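Local atomic coordinates of aminopeptidase YwaD (PDB entry 6HC6), a protein that hydrolyses peptides from the N-terminal end, releasing residues such as leucine, arginine and lysine, and binds two zinc ions per subunit. Residues P42-H47 and M273-K278; S78-L83 and V269-A274; Q112-S117 and I196-I201; T157-A162 and P187-N192. One frame throughout, in Å; residues are numbered along the deposited sequence.

Contact 1: P42-H47 and M273-K278. With ACT (acetate ion), chain F; ACT (acetate ion), chain G.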
loop_
_atom_site.group_PDB
_atom_site.type_symbol
_atom_site.label_atom_id
_atom_site.label_comp_id
_atom_site.label_asym_id
_atom_site.label_seq_id
_atom_site.Cartn_x
_atom_site.Cartn_y
_atom_site.Cartn_z
ATOM N N PRO A 42 27.537 -1.299 6.458
ATOM C CA PRO A 42 27.678 -1.700 5.035
ATOM C C PRO A 42 26.364 -2.118 4.386
ATOM O O PRO A 42 26.150 -3.274 4.008
ATOM C CB PRO A 42 28.684 -2.855 5.120
ATOM C CG PRO A 42 28.445 -3.460 6.466
ATOM C CD PRO A 42 28.084 -2.311 7.384
ATOM N N PHE A 43 25.443 -1.165 4.254
ATOM C CA PHE A 43 24.231 -1.408 3.480
ATOM C C PHE A 43 24.608 -1.630 2.017
ATOM O O PHE A 43 25.342 -0.833 1.433
ATOM C CB PHE A 43 23.259 -0.227 3.613
ATOM C CG PHE A 43 21.936 -0.453 2.929
ATOM C CD1 PHE A 43 21.802 -0.268 1.552
ATOM C CD2 PHE A 43 20.821 -0.856 3.653
ATOM C CE1 PHE A 43 20.588 -0.490 0.917
ATOM C CE2 PHE A 43 19.606 -1.072 3.029
ATOM C CZ PHE A 43 19.482 -0.895 1.663
ATOM N N LYS A 44 24.119 -2.718 1.426
ATOM C CA LYS A 44 24.457 -3.048 0.041
ATOM C C LYS A 44 23.179 -3.153 -0.781
ATOM O O LYS A 44 22.392 -4.097 -0.614
ATOM C CB LYS A 44 25.274 -4.331 -0.033
ATOM C CG LYS A 44 26.635 -4.186 0.638
ATOM C CD LYS A 44 27.446 -5.442 0.533
ATOM C CE LYS A 44 28.654 -5.387 1.460
ATOM N NZ LYS A 44 29.526 -6.567 1.247
ATOM N N ALA A 45 22.992 -2.189 -1.682
ATOM C CA ALA A 45 21.793 -2.172 -2.516
ATOM C C ALA A 45 21.694 -3.413 -3.397
ATOM O O ALA A 45 20.586 -3.804 -3.780
ATOM C CB ALA A 45 21.767 -0.905 -3.378
ATOM N N LYS A 46 22.821 -4.056 -3.729
ATOM C CA LYS A 46 22.724 -5.259 -4.555
ATOM C C LYS A 46 21.902 -6.333 -3.849
ATOM O O LYS A 46 21.134 -7.058 -4.489
ATOM C CB LYS A 46 24.116 -5.788 -4.927
ATOM C CG LYS A 46 24.916 -6.375 -3.776
ATOM C CD LYS A 46 26.304 -6.830 -4.219
ATOM C CE LYS A 46 27.074 -7.415 -3.043
ATOM N NZ LYS A 46 28.500 -7.729 -3.370
ATOM N N HIS A 47 22.032 -6.426 -2.521
ATOM C CA HIS A 47 21.210 -7.363 -1.762
ATOM C C HIS A 47 19.743 -7.007 -1.866
ATOM O O HIS A 47 18.886 -7.888 -2.010
ATOM C CB HIS A 47 21.614 -7.361 -0.294
ATOM C CG HIS A 47 22.995 -7.862 -0.047
ATOM N ND1 HIS A 47 23.641 -7.680 1.155
ATOM C CD2 HIS A 47 23.851 -8.546 -0.839
ATOM C CE1 HIS A 47 24.841 -8.229 1.094
ATOM N NE2 HIS A 47 24.995 -8.758 -0.107
ATOM N N MET A 273 18.633 -3.627 5.903
ATOM C CA MET A 273 18.978 -2.919 7.131
ATOM C C MET A 273 19.052 -3.885 8.305
ATOM O O MET A 273 19.945 -3.776 9.155
ATOM C CB MET A 273 17.973 -1.806 7.421
ATOM C CG MET A 273 18.390 -0.930 8.602
ATOM S SD MET A 273 17.010 0.059 9.215
ATOM C CE MET A 273 16.281 0.601 7.636
ATOM N N ALA A 274 18.126 -4.847 8.362
ATOM C CA ALA A 274 18.189 -5.864 9.410
ATOM C C ALA A 274 19.494 -6.649 9.342
ATOM O O ALA A 274 20.081 -6.988 10.377
ATOM C CB ALA A 274 16.991 -6.800 9.295
ATOM N N ARG A 275 19.963 -6.959 8.131
ATOM C CA ARG A 275 21.257 -7.621 8.001
ATOM C C ARG A 275 22.380 -6.746 8.535
ATOM O O ARG A 275 23.278 -7.231 9.237
ATOM C CB ARG A 275 21.533 -7.993 6.541
ATOM C CG ARG A 275 22.788 -8.864 6.400
ATOM C CD ARG A 275 23.286 -8.964 4.968
ATOM N NE ARG A 275 23.774 -7.681 4.449
ATOM C CZ ARG A 275 24.998 -7.199 4.643
ATOM N NH1 ARG A 275 25.894 -7.883 5.357
ATOM N NH2 ARG A 275 25.329 -6.022 4.122
ATOM N N VAL A 276 22.354 -5.451 8.213
ATOM C CA VAL A 276 23.410 -4.560 8.686
ATOM C C VAL A 276 23.369 -4.429 10.204
ATOM O O VAL A 276 24.408 -4.458 10.873
ATOM C CB VAL A 276 23.295 -3.180 8.014
ATOM C CG1 VAL A 276 24.318 -2.227 8.642
ATOM C CG2 VAL A 276 23.545 -3.313 6.531
ATOM N N LEU A 277 22.173 -4.237 10.761
ATOM C CA LEU A 277 22.019 -3.980 12.187
ATOM C C LEU A 277 22.142 -5.237 13.032
ATOM O O LEU A 277 22.225 -5.129 14.262
ATOM C CB LEU A 277 20.668 -3.314 12.441
ATOM C CG LEU A 277 20.549 -1.961 11.749
ATOM C CD1 LEU A 277 19.180 -1.377 11.987
ATOM C CD2 LEU A 277 21.630 -1.046 12.287
ATOM N N LYS A 278 22.165 -6.412 12.400
ATOM C CA LYS A 278 22.297 -7.669 13.127
ATOM C C LYS A 278 23.481 -7.634 14.086
ATOM O O LYS A 278 23.363 -8.042 15.246
ATOM C CB LYS A 278 22.440 -8.816 12.125
ATOM C CG LYS A 278 22.786 -10.163 12.716
ATOM C CD LYS A 278 23.218 -11.138 11.617
ATOM C CE LYS A 278 24.324 -10.555 10.745
ATOM N NZ LYS A 278 25.110 -11.607 10.037
HETATM C C ACT F . 28.730 -9.899 -0.223
HETATM O O ACT F . 29.351 -8.824 -0.462
HETATM O OXT ACT F . 27.564 -10.228 -0.578
HETATM C CH3 ACT F . 29.528 -10.961 0.617
HETATM C C ACT G . 26.777 -11.088 6.071
HETATM O O ACT G . 26.422 -10.067 6.715
HETATM O OXT ACT G . 27.872 -11.306 5.475
HETATM C CH3 ACT G . 25.735 -12.241 5.995
#
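P42 lies against V276 through its ring, CD coming 4.0 Å from V276 CG1, and through its carbonyl, whose oxygen is 3.6 Å from V276 CG2. The same P42 O sits at the rim of the R275 guanidinium, near its plane, 2.9 Å from NH2. At F43 the backbone continues over V276, with N 3.7 Å from CG2, while the ring turns toward the backbone of M273. Its CG is anti to the backbone N (chi1 -175°), which carries CE2 to within 4.0 Å of M273 N. K44, the N-cap of the next helix, sends an extended chain past R275 to an acetate ion, to which its NZ donates a hydrogen bond. K46 NZ and H47 NE2 bind the same acetate, the latter almost straight (165°), so three cationic or polar groups converge on one anion, probably from the crystallisation liquor. The H47 ring stands perpendicular to the R275 guanidinium, with CE1 over one face of that group. R275 NH1 donates to O of a second acetate ion at 2.6 Å. Both E272 oxygens work here: one salt-bridges R275 NH2 and takes K44 N, the other bonds H47 ND1, an arrangement consistent with a protonated imidazole. With a leucine in place of R275, E272 would probably lose its salt bridge to the guanidinium, and the H47 ring the flat group it stands against. Around the contact, Q416 of helix 412-430 bonds F43 O and A45 N, the F43 ring touches D420 and T423 of that helix, and A274 and L277 face F288 of strand 285-291.

Contact 2: S78-L83 and V269-A274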
loop_
_atom_site.group_PDB
_atom_site.type_symbol
_atom_site.label_atom_id
_atom_site.label_comp_id
_atom_site.label_asym_id
_atom_site.label_seq_id
_atom_site.Cartn_x
_atom_site.Cartn_y
_atom_site.Cartn_z
ATOM N N SER A 78 11.826 -16.652 6.036
ATOM C CA SER A 78 13.076 -17.388 5.888
ATOM C C SER A 78 14.267 -16.436 5.896
ATOM O O SER A 78 15.286 -16.708 6.544
ATOM C CB SER A 78 13.034 -18.220 4.605
ATOM O OG SER A 78 14.329 -18.630 4.210
ATOM N N SER A 79 14.136 -15.289 5.226
ATOM C CA SER A 79 15.236 -14.334 5.171
ATOM C C SER A 79 15.527 -13.741 6.540
ATOM O O SER A 79 16.696 -13.572 6.912
ATOM C CB SER A 79 14.920 -13.227 4.169
ATOM O OG SER A 79 14.922 -13.734 2.848
ATOM N N MET A 80 14.481 -13.417 7.303
ATOM C CA MET A 80 14.685 -12.872 8.643
ATOM C C MET A 80 15.366 -13.877 9.562
ATOM O O MET A 80 16.231 -13.510 10.365
ATOM C CB MET A 80 13.347 -12.423 9.228
ATOM C CG MET A 80 12.761 -11.193 8.514
ATOM S SD MET A 80 11.368 -10.622 9.505
ATOM C CE MET A 80 10.794 -9.197 8.583
ATOM N N ARG A 81 14.976 -15.150 9.483
ATOM C CA ARG A 81 15.590 -16.142 10.353
ATOM C C ARG A 81 17.081 -16.272 10.094
ATOM O O ARG A 81 17.852 -16.535 11.029
ATOM C CB ARG A 81 14.898 -17.485 10.178
ATOM C CG ARG A 81 13.520 -17.516 10.774
ATOM C CD ARG A 81 13.056 -18.938 10.994
ATOM N NE ARG A 81 11.665 -18.961 11.421
ATOM C CZ ARG A 81 10.626 -19.023 10.598
ATOM N NH1 ARG A 81 10.800 -19.082 9.278
ATOM N NH2 ARG A 81 9.404 -19.027 11.100
ATOM N N LYS A 82 17.506 -16.095 8.841
ATOM C CA LYS A 82 18.933 -16.108 8.535
ATOM C C LYS A 82 19.676 -15.019 9.292
ATOM O O LYS A 82 20.871 -15.166 9.577
ATOM C CB LYS A 82 19.157 -15.925 7.035
ATOM C CG LYS A 82 19.011 -17.176 6.211
ATOM C CD LYS A 82 19.910 -17.090 4.990
ATOM C CE LYS A 82 21.321 -16.667 5.397
ATOM N NZ LYS A 82 22.352 -17.027 4.383
ATOM N N LEU A 83 18.985 -13.927 9.628
ATOM C CA LEU A 83 19.575 -12.748 10.243
ATOM C C LEU A 83 19.539 -12.779 11.767
ATOM O O LEU A 83 19.601 -11.717 12.396
ATOM C CB LEU A 83 18.863 -11.494 9.736
ATOM C CG LEU A 83 18.839 -11.327 8.226
ATOM C CD1 LEU A 83 18.191 -9.999 7.834
ATOM C CD2 LEU A 83 20.255 -11.426 7.687
ATOM N N VAL A 269 14.778 -3.003 1.418
ATOM C CA VAL A 269 15.662 -2.141 2.201
ATOM C C VAL A 269 15.526 -2.452 3.688
ATOM O O VAL A 269 16.507 -2.432 4.444
ATOM C CB VAL A 269 15.351 -0.666 1.902
ATOM C CG1 VAL A 269 16.155 0.246 2.812
ATOM C CG2 VAL A 269 15.634 -0.352 0.427
ATOM N N MET A 270 14.305 -2.726 4.132
ATOM C CA MET A 270 14.104 -3.149 5.512
ATOM C C MET A 270 14.917 -4.406 5.821
ATOM O O MET A 270 15.571 -4.492 6.869
ATOM C CB MET A 270 12.611 -3.378 5.752
ATOM C CG MET A 270 12.275 -3.880 7.164
ATOM S SD MET A 270 12.286 -5.682 7.249
ATOM C CE MET A 270 10.774 -6.093 6.357
ATOM N N LEU A 271 14.902 -5.391 4.921
ATOM C CA LEU A 271 15.613 -6.640 5.201
ATOM C C LEU A 271 17.120 -6.436 5.184
ATOM O O LEU A 271 17.841 -7.010 6.008
ATOM C CB LEU A 271 15.201 -7.715 4.193
ATOM C CG LEU A 271 13.802 -8.249 4.433
ATOM C CD1 LEU A 271 13.348 -9.109 3.252
ATOM C CD2 LEU A 271 13.772 -9.067 5.739
ATOM N N GLU A 272 17.620 -5.622 4.253
ATOM C CA GLU A 272 19.056 -5.369 4.234
ATOM C C GLU A 272 19.484 -4.545 5.439
ATOM O O GLU A 272 20.581 -4.749 5.976
ATOM C CB GLU A 272 19.456 -4.677 2.930
ATOM C CG GLU A 272 20.904 -4.225 2.884
ATOM C CD GLU A 272 21.911 -5.375 2.869
ATOM O OE1 GLU A 272 21.513 -6.563 2.891
ATOM O OE2 GLU A 272 23.114 -5.080 2.844
ATOM N N MET A 273 18.633 -3.627 5.903
ATOM C CA MET A 273 18.978 -2.919 7.131
ATOM C C MET A 273 19.052 -3.885 8.305
ATOM O O MET A 273 19.945 -3.776 9.155
ATOM C CB MET A 273 17.973 -1.806 7.421
ATOM C CG MET A 273 18.390 -0.930 8.602
ATOM S SD MET A 273 17.010 0.059 9.215
ATOM C CE MET A 273 16.281 0.601 7.636
ATOM N N ALA A 274 18.126 -4.847 8.362
ATOM C CA ALA A 274 18.189 -5.864 9.410
ATOM C C ALA A 274 19.494 -6.649 9.342
ATOM O O ALA A 274 20.081 -6.988 10.377
ATOM C CB ALA A 274 16.991 -6.800 9.295
#
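M80 of helix 67-82 and L83 just after its end meet M270, L271 and A274 in a side-by-side helix packing, part of the layered alpha/beta architecture of the M28 peptidase. The side chains meet through apolar atoms, apart from one methyl set against a carbonyl oxygen. Among thioethers, M80 runs out extended beyond CG and brings its CE 3.8 Å from M270 CE; M270 instead bends at chi2 (-90°) and again at chi3, and the two chains cross at about a right angle. Between thioether and branched chain, L271 CD2 lies closest to M80 CG, 3.6 Å away, with the terminal CE only a little farther off. M270 reaches on to F288 and A290 of strand 285-291 and L322 of strand 316-322, which links the helix pair to the sheet, and its side chain is about 12 Å from a zinc ion. The last group is leucine on small residue and backbone. L83 has its N bonded to M80 O and CG placed anti to its carbonyl carbon (chi1 -56°). That torsion directs one methyl across the other helix: L83 CD1 is 3.7 Å from A274 CB and 3.5 Å from L271 O.

Contact 3: Q112-S117 and I196-I201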
loop_
_atom_site.group_PDB
_atom_site.type_symbol
_atom_site.label_atom_id
_atom_site.label_comp_id
_atom_site.label_asym_id
_atom_site.label_seq_id
_atom_site.Cartn_x
_atom_site.Cartn_y
_atom_site.Cartn_z
ATOM N N GLN A 112 -11.795 -4.065 -12.532
ATOM C CA GLN A 112 -11.299 -4.317 -11.186
ATOM C C GLN A 112 -12.441 -4.023 -10.233
ATOM O O GLN A 112 -12.999 -2.922 -10.258
ATOM C CB GLN A 112 -10.081 -3.450 -10.859
ATOM C CG GLN A 112 -8.777 -4.066 -11.301
ATOM C CD GLN A 112 -8.156 -4.891 -10.199
ATOM O OE1 GLN A 112 -7.528 -4.348 -9.295
ATOM N NE2 GLN A 112 -8.356 -6.205 -10.250
ATOM N N ALA A 113 -12.796 -5.006 -9.414
ATOM C CA ALA A 113 -13.929 -4.878 -8.520
ATOM C C ALA A 113 -13.487 -4.228 -7.219
ATOM O O ALA A 113 -12.367 -4.446 -6.748
ATOM C CB ALA A 113 -14.559 -6.241 -8.247
ATOM N N ALA A 114 -14.366 -3.413 -6.654
ATOM C CA ALA A 114 -14.048 -2.701 -5.429
ATOM C C ALA A 114 -14.210 -3.627 -4.229
ATOM O O ALA A 114 -15.262 -4.246 -4.044
ATOM C CB ALA A 114 -14.947 -1.476 -5.276
ATOM N N SER A 115 -13.163 -3.729 -3.421
ATOM C CA SER A 115 -13.279 -4.441 -2.159
ATOM C C SER A 115 -14.413 -3.843 -1.334
ATOM O O SER A 115 -14.574 -2.622 -1.260
ATOM C CB SER A 115 -11.950 -4.368 -1.400
ATOM O OG SER A 115 -12.019 -5.063 -0.169
ATOM N N GLY A 116 -15.228 -4.712 -0.746
ATOM C CA GLY A 116 -16.363 -4.267 0.032
ATOM C C GLY A 116 -17.642 -4.050 -0.745
ATOM O O GLY A 116 -18.619 -3.559 -0.166
ATOM N N SER A 117 -17.672 -4.377 -2.034
ATOM C CA SER A 117 -18.909 -4.288 -2.798
ATOM C C SER A 117 -19.481 -5.689 -2.998
ATOM O O SER A 117 -18.891 -6.689 -2.589
ATOM C CB SER A 117 -18.689 -3.564 -4.129
ATOM O OG SER A 117 -17.820 -4.276 -4.991
ATOM N N ILE A 196 -24.304 -3.089 -3.588
ATOM C CA ILE A 196 -24.413 -3.485 -4.990
ATOM C C ILE A 196 -22.998 -3.656 -5.525
ATOM O O ILE A 196 -22.026 -3.202 -4.898
ATOM C CB ILE A 196 -25.234 -2.463 -5.812
ATOM C CG1 ILE A 196 -24.656 -1.052 -5.680
ATOM C CG2 ILE A 196 -26.681 -2.469 -5.359
ATOM C CD1 ILE A 196 -25.378 -0.028 -6.548
ATOM N N PRO A 197 -22.837 -4.337 -6.660
ATOM C CA PRO A 197 -21.501 -4.442 -7.264
ATOM C C PRO A 197 -20.970 -3.075 -7.662
ATOM O O PRO A 197 -21.723 -2.206 -8.107
ATOM C CB PRO A 197 -21.731 -5.328 -8.493
ATOM C CG PRO A 197 -23.002 -6.071 -8.215
ATOM C CD PRO A 197 -23.837 -5.150 -7.374
ATOM N N VAL A 198 -19.659 -2.884 -7.476
ATOM C CA VAL A 198 -18.949 -1.679 -7.896
ATOM C C VAL A 198 -17.673 -2.117 -8.606
ATOM O O VAL A 198 -16.832 -2.796 -8.006
ATOM C CB VAL A 198 -18.602 -0.763 -6.711
ATOM C CG1 VAL A 198 -17.914 0.500 -7.215
ATOM C CG2 VAL A 198 -19.849 -0.423 -5.865
ATOM N N VAL A 199 -17.516 -1.727 -9.870
ATOM C CA VAL A 199 -16.330 -2.105 -10.636
ATOM C C VAL A 199 -15.762 -0.881 -11.339
ATOM O O VAL A 199 -16.470 0.087 -11.627
ATOM C CB VAL A 199 -16.603 -3.230 -11.668
ATOM C CG1 VAL A 199 -17.245 -4.458 -10.999
ATOM C CG2 VAL A 199 -17.437 -2.714 -12.849
ATOM N N GLY A 200 -14.467 -0.927 -11.606
ATOM C CA GLY A 200 -13.789 0.129 -12.342
ATOM C C GLY A 200 -13.274 -0.420 -13.657
ATOM O O GLY A 200 -12.844 -1.572 -13.727
ATOM N N ILE A 201 -13.356 0.395 -14.706
ATOM C CA ILE A 201 -12.923 -0.017 -16.036
ATOM C C ILE A 201 -12.129 1.117 -16.665
ATOM O O ILE A 201 -12.103 2.246 -16.168
ATOM C CB ILE A 201 -14.104 -0.415 -16.945
ATOM C CG1 ILE A 201 -14.976 0.811 -17.236
ATOM C CG2 ILE A 201 -14.917 -1.546 -16.303
ATOM C CD1 ILE A 201 -16.122 0.537 -18.206
HETATM O O HOH W 1 -18.565 -5.676 -6.873
#
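Q112 and G200 form a hydrogen-bonded antiparallel pair: Q112 N donates to G200 O at 3.0 Å, in the carbonyl plane, and G200 N returns a bond to Q112 O at 2.8 Å, tilted 25° from that carbonyl's plane. Next, A113 and V199 make a non-hydrogen-bonded pair, their CA atoms 4.2 Å apart, and V199 CA points a C-H at Q112 O. The ladder closes with A114 N to V198 O, 2.9 Å and nearly straight at 171°, beyond which the chain leaves the strand. A114 CB then packs 4.0 Å from V198 CB, and V198 CG2 lies against S117 CB.

A type II turn from A114 to S117 sets these atoms in place. G116 takes backbone angles at which a CB would press on the preceding carbonyl oxygen, which calls for glycine. A114 O is gripped twice, by S117 N and by S117 OG, the hydroxyl donating in the carbonyl plane on a lone pair at 2.7 Å. Its chi1 of 65° puts OG between backbone N and carbonyl carbon, where it also takes a weak bond from V198 N; a water bridges the same two atoms, accepting from V198 N and donating to OG.

Outward, A113 and V199 share a face with L219 of strand 214-222, the V199 backbone hydrogen-bonds V173 and I175 of strand 172-176, and A114 touches P187 and L189. The Q112 side chain is about 9 Å from those of the zinc ligands E295 and H401. This antiparallel ladder ended by a tight turn belongs to the beta sheet of the PA domain.

Contact 4: T157-A162 and P187-N192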
loop_
_atom_site.group_PDB
_atom_site.type_symbol
_atom_site.label_atom_id
_atom_site.label_comp_id
_atom_site.label_asym_id
_atom_site.label_seq_id
_atom_site.Cartn_x
_atom_site.Cartn_y
_atom_site.Cartn_z
ATOM N N THR A 157 -15.341 11.251 -4.609
ATOM C CA THR A 157 -14.722 9.968 -4.309
ATOM C C THR A 157 -15.535 8.827 -4.921
ATOM O O THR A 157 -16.722 8.965 -5.229
ATOM C CB THR A 157 -14.596 9.755 -2.800
ATOM O OG1 THR A 157 -15.900 9.640 -2.217
ATOM C CG2 THR A 157 -13.854 10.918 -2.163
ATOM N N TYR A 158 -14.872 7.684 -5.097
ATOM C CA TYR A 158 -15.560 6.513 -5.631
ATOM C C TYR A 158 -16.696 6.086 -4.718
ATOM O O TYR A 158 -17.767 5.688 -5.192
ATOM C CB TYR A 158 -14.580 5.364 -5.808
ATOM C CG TYR A 158 -13.480 5.654 -6.781
ATOM C CD1 TYR A 158 -13.754 6.213 -8.025
ATOM C CD2 TYR A 158 -12.165 5.361 -6.469
ATOM C CE1 TYR A 158 -12.744 6.463 -8.932
ATOM C CE2 TYR A 158 -11.143 5.616 -7.370
ATOM C CZ TYR A 158 -11.441 6.158 -8.603
ATOM O OH TYR A 158 -10.424 6.409 -9.496
ATOM N N TYR A 159 -16.483 6.162 -3.402
ATOM C CA TYR A 159 -17.548 5.804 -2.476
ATOM C C TYR A 159 -18.763 6.708 -2.665
ATOM O O TYR A 159 -19.903 6.227 -2.730
ATOM C CB TYR A 159 -17.058 5.875 -1.026
ATOM C CG TYR A 159 -18.196 5.643 -0.071
ATOM C CD1 TYR A 159 -18.880 4.434 -0.075
ATOM C CD2 TYR A 159 -18.626 6.641 0.799
ATOM C CE1 TYR A 159 -19.948 4.213 0.771
ATOM C CE2 TYR A 159 -19.692 6.427 1.661
ATOM C CZ TYR A 159 -20.347 5.208 1.642
ATOM O OH TYR A 159 -21.409 4.970 2.484
ATOM N N GLU A 160 -18.535 8.023 -2.763
ATOM C CA GLU A 160 -19.644 8.963 -2.936
ATOM C C GLU A 160 -20.435 8.643 -4.197
ATOM O O GLU A 160 -21.672 8.684 -4.193
ATOM C CB GLU A 160 -19.123 10.399 -2.987
ATOM C CG GLU A 160 -19.062 11.092 -1.621
ATOM C CD GLU A 160 -17.938 12.120 -1.512
ATOM O OE1 GLU A 160 -17.508 12.417 -0.373
ATOM O OE2 GLU A 160 -17.485 12.632 -2.558
ATOM N N LYS A 161 -19.735 8.323 -5.286
ATOM C CA LYS A 161 -20.418 7.944 -6.517
ATOM C C LYS A 161 -21.250 6.688 -6.305
ATOM O O LYS A 161 -22.432 6.645 -6.668
ATOM C CB LYS A 161 -19.401 7.727 -7.641
ATOM C CG LYS A 161 -18.566 8.959 -7.987
ATOM C CD LYS A 161 -17.407 8.571 -8.893
ATOM C CE LYS A 161 -16.517 9.775 -9.202
ATOM N NZ LYS A 161 -17.141 10.727 -10.160
ATOM N N ALA A 162 -20.647 5.650 -5.712
ATOM C CA ALA A 162 -21.360 4.390 -5.527
ATOM C C ALA A 162 -22.527 4.551 -4.569
ATOM O O ALA A 162 -23.593 3.959 -4.776
ATOM C CB ALA A 162 -20.411 3.306 -5.021
ATOM N N PRO A 187 -11.878 0.983 -8.110
ATOM C CA PRO A 187 -12.739 2.017 -7.480
ATOM C C PRO A 187 -12.817 1.862 -5.962
ATOM O O PRO A 187 -13.860 1.499 -5.395
ATOM C CB PRO A 187 -14.086 1.786 -8.172
ATOM C CG PRO A 187 -14.105 0.321 -8.457
ATOM C CD PRO A 187 -12.671 -0.088 -8.743
ATOM N N ASN A 188 -11.693 2.161 -5.300
ATOM C CA ASN A 188 -11.541 1.998 -3.851
ATOM C C ASN A 188 -12.629 2.742 -3.081
ATOM O O ASN A 188 -12.813 3.950 -3.247
ATOM C CB ASN A 188 -10.151 2.501 -3.442
ATOM C CG ASN A 188 -9.800 2.214 -1.981
ATOM O OD1 ASN A 188 -10.662 2.203 -1.097
ATOM N ND2 ASN A 188 -8.511 2.003 -1.722
ATOM N N LEU A 189 -13.321 2.020 -2.196
ATOM C CA LEU A 189 -14.479 2.555 -1.488
ATOM C C LEU A 189 -14.140 3.121 -0.107
ATOM O O LEU A 189 -15.046 3.292 0.717
ATOM C CB LEU A 189 -15.553 1.467 -1.368
ATOM C CG LEU A 189 -16.137 1.043 -2.723
ATOM C CD1 LEU A 189 -17.039 -0.163 -2.573
ATOM C CD2 LEU A 189 -16.908 2.203 -3.351
ATOM N N SER A 190 -12.869 3.441 0.153
ATOM C CA SER A 190 -12.461 4.077 1.414
ATOM C C SER A 190 -12.888 3.247 2.620
ATOM O O SER A 190 -13.258 3.787 3.665
ATOM C CB SER A 190 -13.013 5.504 1.536
ATOM O OG SER A 190 -12.640 6.336 0.448
ATOM N N GLY A 191 -12.847 1.924 2.475
ATOM C CA GLY A 191 -13.206 1.031 3.557
ATOM C C GLY A 191 -14.688 0.895 3.829
ATOM O O GLY A 191 -15.062 0.181 4.770
ATOM N N ASN A 192 -15.544 1.550 3.051
ATOM C CA ASN A 192 -16.975 1.420 3.261
ATOM C C ASN A 192 -17.509 0.180 2.555
ATOM O O ASN A 192 -16.888 -0.376 1.645
ATOM C CB ASN A 192 -17.708 2.658 2.760
ATOM C CG ASN A 192 -17.327 3.910 3.518
ATOM O OD1 ASN A 192 -16.507 4.705 3.056
ATOM N ND2 ASN A 192 -17.925 4.099 4.688
HETATM O O HOH W 2 -13.582 6.277 -2.303
#
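Y159 leans over L189 and N192, and its side chain can be followed outward. CB lies 3.7 Å from L189 O and, more loosely, near the methyl CD2 of L189. CG is anti to the backbone N (chi1 174°), which swings the ring over the turn. On the ring, CD1 and CE1 meet N192 CB, CE1 at 3.4 Å, and CZ lies 3.8 Å from N192 CG. N192 CB sits over the ring face, 3.8 Å from its centroid, a CH-pi contact, and beyond it the amide stacks on the ring with planes 17° apart. Were Y159 an alanine, the N192 amide would probably lose the ring it stacks on and be freer to turn.

Y158 makes a second CH-pi contact: P187 CA lies over its face, 3.9 Å from the centroid, while N188 O comes to its CB. L189 CD2 also touches A162 CB at 4.0 Å. A water joins the two segments, accepting from Y159 N and from the S190 hydroxyl and donating to N188 O.

Each segment holds its own shape. T157 and E160 form a capping box at the helix start, with E160 N donating to T157 OG1 at 3.1 Å. In the loop, N188 OD1 accepts from S190 N in an Asx turn that overlaps the type I' turn from L189 to N192. The N188 side chain is about 9 Å from a zinc ion. The whole is a helix N-terminus packed on a turn-rich loop of the PA domain, the loop lying close to the metal centre.

How the contacts relate
The four contacts fall into two pairs on opposite sides of the chain's centre. Contacts 1 and 2, with centres 8 Å apart, share helix 260-277 and belong to the peptidase body; they have M273 and A274 in common and touch through E272. Contacts 3 and 4, with centres 9 Å apart, touch through P187 and lie in the PA domain region. Between the pairs centres are about 36 to 41 Å apart. In sequence the first segments come in the order 42-47, 78-83, 112-117 and 157-162, and the partners return in reverse, so the chain enters the peptidase body, passes through the PA region, and comes back to the body.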